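Local coordinates for conserved hypothetical secreted protein (Helicobacter pylori, PDB 4RNZ) that probably acts as a zinc-dependent metalloendopeptidase on peptidoglycan and so helps determine the shape of the bacterial cell, at residues I62-Q67 / S308-P313; Q103-A108 / Q117-Y122. All blocks are in the same frame, centred on the assembly; numbering follows the deposited sequence.

Contact 1: I62-Q67 / S308-P313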
ATOM      1  N   ILE A  62      11.569  -2.521  -2.382  1.00 30.06           N
ATOM      2  CA  ILE A  62      10.737  -1.916  -3.416  1.00 34.99           C
ATOM      3  C   ILE A  62       9.243  -2.184  -3.204  1.00 38.20           C
ATOM      4  O   ILE A  62       8.433  -1.586  -3.880  1.00 43.33           O
ATOM      5  CB  ILE A  62      11.159  -2.284  -4.851  1.00 38.95           C
ATOM      6  CG1 ILE A  62      11.273  -3.778  -5.060  1.00 43.80           C
ATOM      7  CG2 ILE A  62      12.499  -1.641  -5.211  1.00 40.91           C
ATOM      8  CD1 ILE A  62      11.714  -4.110  -6.471  1.00 49.43           C
ATOM      9  N   SER A  63       8.892  -3.103  -2.306  1.00 33.85           N
ATOM     10  CA  SER A  63       7.503  -3.309  -1.899  1.00 33.27           C
ATOM     11  C   SER A  63       7.558  -3.876  -0.491  1.00 36.34           C
ATOM     12  O   SER A  63       8.629  -3.904   0.124  1.00 37.38           O
ATOM     13  CB  SER A  63       6.786  -4.281  -2.842  1.00 32.15           C
ATOM     14  OG  SER A  63       7.253  -5.622  -2.692  1.00 31.10           O
ATOM     15  N   GLN A  64       6.427  -4.339   0.022  1.00 34.94           N
ATOM     16  CA  GLN A  64       6.403  -4.950   1.347  1.00 36.88           C
ATOM     17  C   GLN A  64       7.026  -6.346   1.350  1.00 34.32           C
ATOM     18  O   GLN A  64       7.377  -6.870   2.407  1.00 32.34           O
ATOM     19  CB  GLN A  64       4.977  -5.022   1.903  1.00 37.57           C
ATOM     20  CG  GLN A  64       4.099  -6.059   1.220  1.00 38.96           C
ATOM     21  CD  GLN A  64       3.372  -5.519  -0.003  1.00 40.30           C
ATOM     22  OE1 GLN A  64       3.861  -4.623  -0.706  1.00 39.55           O
ATOM     23  NE2 GLN A  64       2.204  -6.071  -0.268  1.00 38.21           N
ATOM     24  N   ASP A  65       7.162  -6.972   0.190  1.00 34.29           N
ATOM     25  CA  ASP A  65       7.806  -8.275   0.184  1.00 35.94           C
ATOM     26  C   ASP A  65       8.872  -8.503  -0.868  1.00 32.43           C
ATOM     27  O   ASP A  65       9.327  -9.629  -1.019  1.00 29.39           O
ATOM     28  CB  ASP A  65       6.772  -9.383   0.165  1.00 39.71           C
ATOM     29  CG  ASP A  65       5.874  -9.294  -1.004  1.00 44.06           C
ATOM     30  OD1 ASP A  65       6.383  -8.996  -2.094  1.00 41.02           O
ATOM     31  OD2 ASP A  65       4.659  -9.509  -0.817  1.00 47.70           O
ATOM     32  N   LEU A  66       9.306  -7.444  -1.545  1.00 30.73           N
ATOM     33  CA  LEU A  66      10.389  -7.544  -2.523  1.00 32.29           C
ATOM     34  C   LEU A  66      11.422  -6.444  -2.302  1.00 29.24           C
ATOM     35  O   LEU A  66      11.082  -5.280  -1.993  1.00 27.33           O
ATOM     36  CB  LEU A  66       9.839  -7.426  -3.947  1.00 35.16           C
ATOM     37  CG  LEU A  66      10.786  -7.843  -5.065  1.00 38.40           C
ATOM     38  CD1 LEU A  66      10.969  -9.354  -5.092  1.00 39.23           C
ATOM     39  CD2 LEU A  66      10.243  -7.353  -6.410  1.00 42.71           C
ATOM     40  N   GLN A  67      12.689  -6.809  -2.474  1.00 26.82           N
ATOM     41  CA  GLN A  67      13.785  -5.864  -2.286  1.00 25.88           C
ATOM     42  C   GLN A  67      14.882  -6.043  -3.316  1.00 26.19           C
ATOM     43  O   GLN A  67      15.084  -7.111  -3.861  1.00 23.62           O
ATOM     44  CB  GLN A  67      14.403  -5.975  -0.872  1.00 27.66           C
ATOM     45  CG  GLN A  67      15.119  -7.279  -0.550  1.00 27.62           C
ATOM     46  CD  GLN A  67      15.410  -7.466   0.949  1.00 27.46           C
ATOM     47  OE1 GLN A  67      15.703  -6.519   1.672  1.00 28.59           O
ATOM     48  NE2 GLN A  67      15.335  -8.703   1.407  1.00 28.72           N
ATOM     49  N   SER A 308       0.356   2.144   0.739  1.00 27.66           N
ATOM     50  CA  SER A 308       1.748   1.983   0.329  1.00 29.72           C
ATOM     51  C   SER A 308       2.047   0.678  -0.410  1.00 30.69           C
ATOM     52  O   SER A 308       3.123   0.535  -0.990  1.00 31.56           O
ATOM     53  CB  SER A 308       2.700   2.190   1.533  1.00 30.92           C
ATOM     54  OG  SER A 308       2.881   0.939   2.205  1.00 30.71           O
ATOM     55  N   ARG A 309       1.112  -0.268  -0.427  1.00 30.92           N
ATOM     56  CA  ARG A 309       1.338  -1.562  -1.033  1.00 31.38           C
ATOM     57  C   ARG A 309       0.705  -1.652  -2.430  1.00 33.17           C
ATOM     58  O   ARG A 309      -0.436  -1.283  -2.612  1.00 30.68           O
ATOM     59  CB  ARG A 309       0.764  -2.648  -0.150  1.00 33.51           C
ATOM     60  CG  ARG A 309       1.483  -2.747   1.201  1.00 33.97           C
ATOM     61  CD  ARG A 309       0.841  -3.798   2.082  1.00 34.40           C
ATOM     62  NE  ARG A 309      -0.443  -3.350   2.604  1.00 33.74           N
ATOM     63  CZ  ARG A 309      -0.640  -2.757   3.788  1.00 32.55           C
ATOM     64  NH1 ARG A 309       0.359  -2.513   4.640  1.00 32.62           N
ATOM     65  NH2 ARG A 309      -1.874  -2.411   4.137  1.00 31.85           N
ATOM     66  N   PRO A 310       1.462  -2.135  -3.420  1.00 34.03           N
ATOM     67  CA  PRO A 310       0.895  -2.290  -4.761  1.00 30.81           C
ATOM     68  C   PRO A 310      -0.266  -3.266  -4.736  1.00 33.87           C
ATOM     69  O   PRO A 310      -0.226  -4.272  -4.029  1.00 33.36           O
ATOM     70  CB  PRO A 310       2.067  -2.860  -5.598  1.00 34.13           C
ATOM     71  CG  PRO A 310       3.155  -3.224  -4.645  1.00 33.26           C
ATOM     72  CD  PRO A 310       2.847  -2.627  -3.309  1.00 33.47           C
ATOM     73  N   ILE A 311      -1.299  -2.953  -5.509  1.00 30.27           N
ATOM     74  CA  ILE A 311      -2.503  -3.741  -5.580  1.00 32.86           C
ATOM     75  C   ILE A 311      -2.932  -3.779  -7.058  1.00 31.20           C
ATOM     76  O   ILE A 311      -2.659  -2.835  -7.820  1.00 28.22           O
ATOM     77  CB  ILE A 311      -3.580  -3.150  -4.626  1.00 33.70           C
ATOM     78  CG1 ILE A 311      -4.782  -4.094  -4.500  1.00 40.19           C
ATOM     79  CG2 ILE A 311      -4.016  -1.763  -5.084  1.00 35.86           C
ATOM     80  CD1 ILE A 311      -5.733  -3.785  -3.346  1.00 41.18           C
ATOM     81  N   ASN A 312      -3.522  -4.894  -7.474  1.00 30.38           N
ATOM     82  CA  ASN A 312      -3.954  -5.054  -8.858  1.00 32.11           C
ATOM     83  C   ASN A 312      -5.007  -3.998  -9.230  1.00 31.12           C
ATOM     84  O   ASN A 312      -6.106  -3.981  -8.658  1.00 31.55           O
ATOM     85  CB  ASN A 312      -4.518  -6.461  -9.107  1.00 32.57           C
ATOM     86  CG  ASN A 312      -4.895  -6.678 -10.560  1.00 37.25           C
ATOM     87  OD1 ASN A 312      -4.669  -5.830 -11.426  1.00 37.32           O
ATOM     88  ND2 ASN A 312      -5.487  -7.812 -10.835  1.00 42.08           N
ATOM     89  N   PRO A 313      -4.673  -3.099 -10.178  1.00 30.45           N
ATOM     90  CA  PRO A 313      -5.603  -2.009 -10.512  1.00 30.70           C
ATOM     91  C   PRO A 313      -6.930  -2.552 -11.055  1.00 30.66           C
ATOM     92  O   PRO A 313      -7.986  -1.974 -10.797  1.00 31.90           O
ATOM     93  CB  PRO A 313      -4.852  -1.223 -11.582  1.00 29.39           C
ATOM     94  CG  PRO A 313      -3.418  -1.507 -11.303  1.00 29.59           C
ATOM     95  CD  PRO A 313      -3.411  -2.965 -10.915  1.00 31.09           C
TER
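Two torsions bring the carboxamide of Gln64 onto Arg309: chi1 sets CG between the backbone N and the carbonyl carbon, and a bend at chi2 (-88°) turns the amide toward Arg309 and Pro310. Arg309 sends its CG and CD methylenes over one face of the amide (chi1 -65°), then bends at chi3 to carry the guanidinium away. The two side chains cross at about a right angle; Gln64 CD lies 3.6 Å from Arg309 CG, and Gln64 NE2 is 3.5 Å from Arg309 CD. With the guanidinium 72° from the amide plane, the two flat groups are not stacked. At its oxygen end the amide slides past the proline, with Gln64 OE1 3.4 Å from Pro310 CD. This oxygen is buried without a hydrogen-bond partner, and the slightly polarised methylene beside the proline nitrogen may offer it modest compensation. Ser63 adds a looser touch, its CB 4.2 Å from Pro310 CG.

Arginine suits its place because its long aliphatic stem packs on the amide while its charged end reaches Pro154 O of strand 153-163; the rigid proline ring gives an apolar surface with no N-H to satisfy. Serine suits the turn because Ser63 OG accepts from Asp65 N at 3.2 Å, an ST turn, while the bond from Leu66 N is weak. The same hydroxyl is hydrogen-bonded to Tyr220, whose side chain also packs on Pro310.

The loop at 62-65 links strands 55-61 and 66-73 of the N-terminal sheet and rests against strand 309-311. That strand pairs with strand 299-306, which carries the zinc ligand His301; the side chains of Pro310 and His301 are about 8 Å apart.

Contact 2: Q103-A108 / Q117-Y122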
ATOM      1  N   GLN A 103      -7.291  11.248  17.630  1.00 37.11           N
ATOM      2  CA  GLN A 103      -6.429  11.537  18.770  1.00 37.37           C
ATOM      3  C   GLN A 103      -6.313  10.326  19.711  1.00 34.24           C
ATOM      4  O   GLN A 103      -5.228   9.983  20.186  1.00 38.94           O
ATOM      5  CB  GLN A 103      -6.955  12.764  19.518  1.00 35.61           C
ATOM      6  CG  GLN A 103      -6.197  13.033  20.795  1.00 37.71           C
ATOM      7  CD  GLN A 103      -6.549  14.346  21.464  1.00 39.62           C
ATOM      8  OE1 GLN A 103      -7.416  15.102  21.023  1.00 41.35           O
ATOM      9  NE2 GLN A 103      -5.858  14.623  22.547  1.00 42.59           N
ATOM     10  N   ASP A 104      -7.439   9.685  19.972  1.00 35.86           N
ATOM     11  CA  ASP A 104      -7.460   8.515  20.822  1.00 36.26           C
ATOM     12  C   ASP A 104      -6.629   7.351  20.271  1.00 36.78           C
ATOM     13  O   ASP A 104      -5.887   6.712  21.023  1.00 33.34           O
ATOM     14  CB  ASP A 104      -8.890   8.090  21.096  1.00 37.02           C
ATOM     15  CG  ASP A 104      -9.617   9.063  22.024  1.00 43.60           C
ATOM     16  OD1 ASP A 104      -8.964   9.905  22.683  1.00 40.93           O
ATOM     17  OD2 ASP A 104     -10.858   9.008  22.066  1.00 45.67           O
ATOM     18  N   ILE A 105      -6.728   7.082  18.971  1.00 34.82           N
ATOM     19  CA  ILE A 105      -5.901   6.025  18.375  1.00 34.45           C
ATOM     20  C   ILE A 105      -4.430   6.353  18.556  1.00 33.27           C
ATOM     21  O   ILE A 105      -3.621   5.477  18.893  1.00 31.17           O
ATOM     22  CB  ILE A 105      -6.221   5.826  16.884  1.00 35.03           C
ATOM     23  CG1 ILE A 105      -7.605   5.191  16.757  1.00 37.28           C
ATOM     24  CG2 ILE A 105      -5.192   4.919  16.207  1.00 34.66           C
ATOM     25  CD1 ILE A 105      -8.268   5.428  15.429  1.00 37.63           C
ATOM     26  N   ILE A 106      -4.071   7.616  18.348  1.00 33.43           N
ATOM     27  CA  ILE A 106      -2.663   8.011  18.535  1.00 35.10           C
ATOM     28  C   ILE A 106      -2.250   7.832  19.998  1.00 36.27           C
ATOM     29  O   ILE A 106      -1.157   7.339  20.292  1.00 34.74           O
ATOM     30  CB  ILE A 106      -2.405   9.450  18.087  1.00 35.67           C
ATOM     31  CG1 ILE A 106      -2.717   9.616  16.593  1.00 36.42           C
ATOM     32  CG2 ILE A 106      -0.963   9.866  18.378  1.00 40.62           C
ATOM     33  CD1 ILE A 106      -1.842   8.813  15.677  1.00 35.11           C
ATOM     34  N   LYS A 107      -3.125   8.215  20.917  1.00 37.54           N
ATOM     35  CA  LYS A 107      -2.807   8.037  22.331  1.00 40.01           C
ATOM     36  C   LYS A 107      -2.476   6.586  22.639  1.00 38.73           C
ATOM     37  O   LYS A 107      -1.501   6.317  23.334  1.00 36.67           O
ATOM     38  CB  LYS A 107      -3.940   8.498  23.242  1.00 43.14           C
ATOM     39  CG  LYS A 107      -3.523   8.471  24.709  1.00 51.19           C
ATOM     40  CD  LYS A 107      -4.695   8.481  25.674  1.00 58.47           C
ATOM     41  CE  LYS A 107      -4.170   8.524  27.106  1.00 64.50           C
ATOM     42  NZ  LYS A 107      -5.243   8.317  28.120  1.00 67.54           N
ATOM     43  N   ALA A 108      -3.272   5.655  22.101  1.00 37.72           N
ATOM     44  CA  ALA A 108      -3.122   4.226  22.410  1.00 35.96           C
ATOM     45  C   ALA A 108      -2.041   3.487  21.631  1.00 37.92           C
ATOM     46  O   ALA A 108      -1.560   2.439  22.089  1.00 37.96           O
ATOM     47  CB  ALA A 108      -4.452   3.522  22.212  1.00 38.93           C
ATOM     48  N   GLN A 117      -5.401   4.953   8.245  1.00 26.51           N
ATOM     49  CA  GLN A 117      -6.076   3.811   7.638  1.00 25.88           C
ATOM     50  C   GLN A 117      -7.508   3.672   8.142  1.00 28.82           C
ATOM     51  O   GLN A 117      -8.417   3.425   7.356  1.00 28.88           O
ATOM     52  CB  GLN A 117      -5.356   2.506   7.921  1.00 26.47           C
ATOM     53  CG  GLN A 117      -4.079   2.367   7.159  1.00 26.48           C
ATOM     54  CD  GLN A 117      -3.417   1.008   7.297  1.00 25.56           C
ATOM     55  OE1 GLN A 117      -3.993   0.046   7.774  1.00 27.82           O
ATOM     56  NE2 GLN A 117      -2.205   0.932   6.832  1.00 27.80           N
ATOM     57  N   LEU A 118      -7.719   3.863   9.438  1.00 28.09           N
ATOM     58  CA  LEU A 118      -9.096   3.805   9.970  1.00 30.12           C
ATOM     59  C   LEU A 118      -9.996   4.924   9.442  1.00 29.50           C
ATOM     60  O   LEU A 118     -11.131   4.663   9.078  1.00 30.48           O
ATOM     61  CB  LEU A 118      -9.119   3.803  11.499  1.00 33.36           C
ATOM     62  CG  LEU A 118     -10.521   3.408  11.994  1.00 35.75           C
ATOM     63  CD1 LEU A 118     -10.708   1.903  12.020  1.00 33.94           C
ATOM     64  CD2 LEU A 118     -10.793   3.998  13.341  1.00 36.45           C
ATOM     65  N   MET A 119      -9.497   6.156   9.431  1.00 30.06           N
ATOM     66  CA  MET A 119     -10.259   7.288   8.932  1.00 34.35           C
ATOM     67  C   MET A 119     -10.660   6.992   7.486  1.00 33.68           C
ATOM     68  O   MET A 119     -11.815   7.150   7.105  1.00 34.03           O
ATOM     69  CB  MET A 119      -9.445   8.580   8.963  1.00 34.48           C
ATOM     70  CG  MET A 119      -8.927   9.056  10.318  1.00 36.65           C
ATOM     71  SD  MET A 119     -10.123   9.140  11.676  1.00 35.41           S
ATOM     72  CE  MET A 119      -9.992   7.489  12.319  1.00 42.28           C
ATOM     73  N   ASN A 120      -9.701   6.520   6.701  1.00 33.51           N
ATOM     74  CA  ASN A 120      -9.943   6.212   5.304  1.00 33.57           C
ATOM     75  C   ASN A 120     -10.926   5.062   5.093  1.00 31.92           C
ATOM     76  O   ASN A 120     -11.756   5.129   4.200  1.00 32.65           O
ATOM     77  CB  ASN A 120      -8.613   5.967   4.563  1.00 34.48           C
ATOM     78  CG  ASN A 120      -7.904   7.260   4.204  1.00 37.39           C
ATOM     79  OD1 ASN A 120      -8.539   8.231   3.796  1.00 35.27           O
ATOM     80  ND2 ASN A 120      -6.567   7.275   4.326  1.00 38.95           N
ATOM     81  N   ALA A 121     -10.831   4.024   5.910  1.00 30.91           N
ATOM     82  CA  ALA A 121     -11.700   2.869   5.824  1.00 32.24           C
ATOM     83  C   ALA A 121     -13.146   3.237   6.116  1.00 34.73           C
ATOM     84  O   ALA A 121     -14.050   2.628   5.582  1.00 34.69           O
ATOM     85  CB  ALA A 121     -11.256   1.787   6.795  1.00 33.02           C
ATOM     86  N   TYR A 122     -13.342   4.210   6.993  1.00 35.78           N
ATOM     87  CA  TYR A 122     -14.682   4.654   7.375  1.00 34.76           C
ATOM     88  C   TYR A 122     -15.040   6.010   6.747  1.00 38.41           C
ATOM     89  O   TYR A 122     -15.931   6.712   7.239  1.00 40.78           O
ATOM     90  CB  TYR A 122     -14.772   4.710   8.902  1.00 31.70           C
ATOM     91  CG  TYR A 122     -14.999   3.361   9.528  1.00 31.49           C
ATOM     92  CD1 TYR A 122     -16.283   2.829   9.639  1.00 31.32           C
ATOM     93  CD2 TYR A 122     -13.944   2.601   9.998  1.00 29.63           C
ATOM     94  CE1 TYR A 122     -16.507   1.579  10.186  1.00 30.53           C
ATOM     95  CE2 TYR A 122     -14.158   1.362  10.567  1.00 30.02           C
ATOM     96  CZ  TYR A 122     -15.436   0.844  10.658  1.00 31.74           C
ATOM     97  OH  TYR A 122     -15.650  -0.393  11.230  1.00 31.96           O
TER
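Two consecutive helices, 101-109 and 112-121, joined by a short turn within the second Csd3 family region, bring Ile105 against Leu118 and Met119. The backbones stay well apart, with Ile105 CA and Leu118 CA separated by 9.3 Å, and side-chain ends span the gap. Ile105 CD1 does all the touching on its side. It lies 3.6 Å from Leu118 CD2, where the two branched chains cross obliquely, and 4.1 Å from Met119 CE, which it meets tip to tip.

Met119 starts off to the side of helix 101-109, but bends at chi2 (-50°) and chi3 (88°) fold its thioether back until the methyl faces the isoleucine. Leu118 aims more directly across, and only one of its two methyls reaches Ile105. Ala115, a turn earlier on helix 112-121, also meets Ile105, while Leu118 packs on Ala159 of strand 153-163 and on Phe128 of helix 126-129.

Branched aliphatic residues fill such a buried seam without needing polar partners, and methionine adds a flexible chain that can adapt its end to a neighbour. No hydrogen bond or charge crosses between the segments, so dispersion and the exclusion of water account for the attraction, with little directional preference.

Contact 1 joins parts of the chain far apart in sequence, the N-terminal sheet and the M23 peptidase region, whereas contact 2 packs two consecutive helices together across a short turn. Contact 1 is the more central yet only partly buried, and mixes an amide, arginine methylenes and a proline ring; contact 2, about 23 Å away between centres, is buried and wholly apolar. Strand 153-163 is common ground: Gln117 NE2 also donates to Pro154 O. Contact 1 lies nearer the metal site, the side chain of Pro310 about 11 Å from the zinc that Glu34, His219, Asp223 and His301 bind, consistent with an N-terminal region that occupies the active site; contact 2 is away from the metal sites.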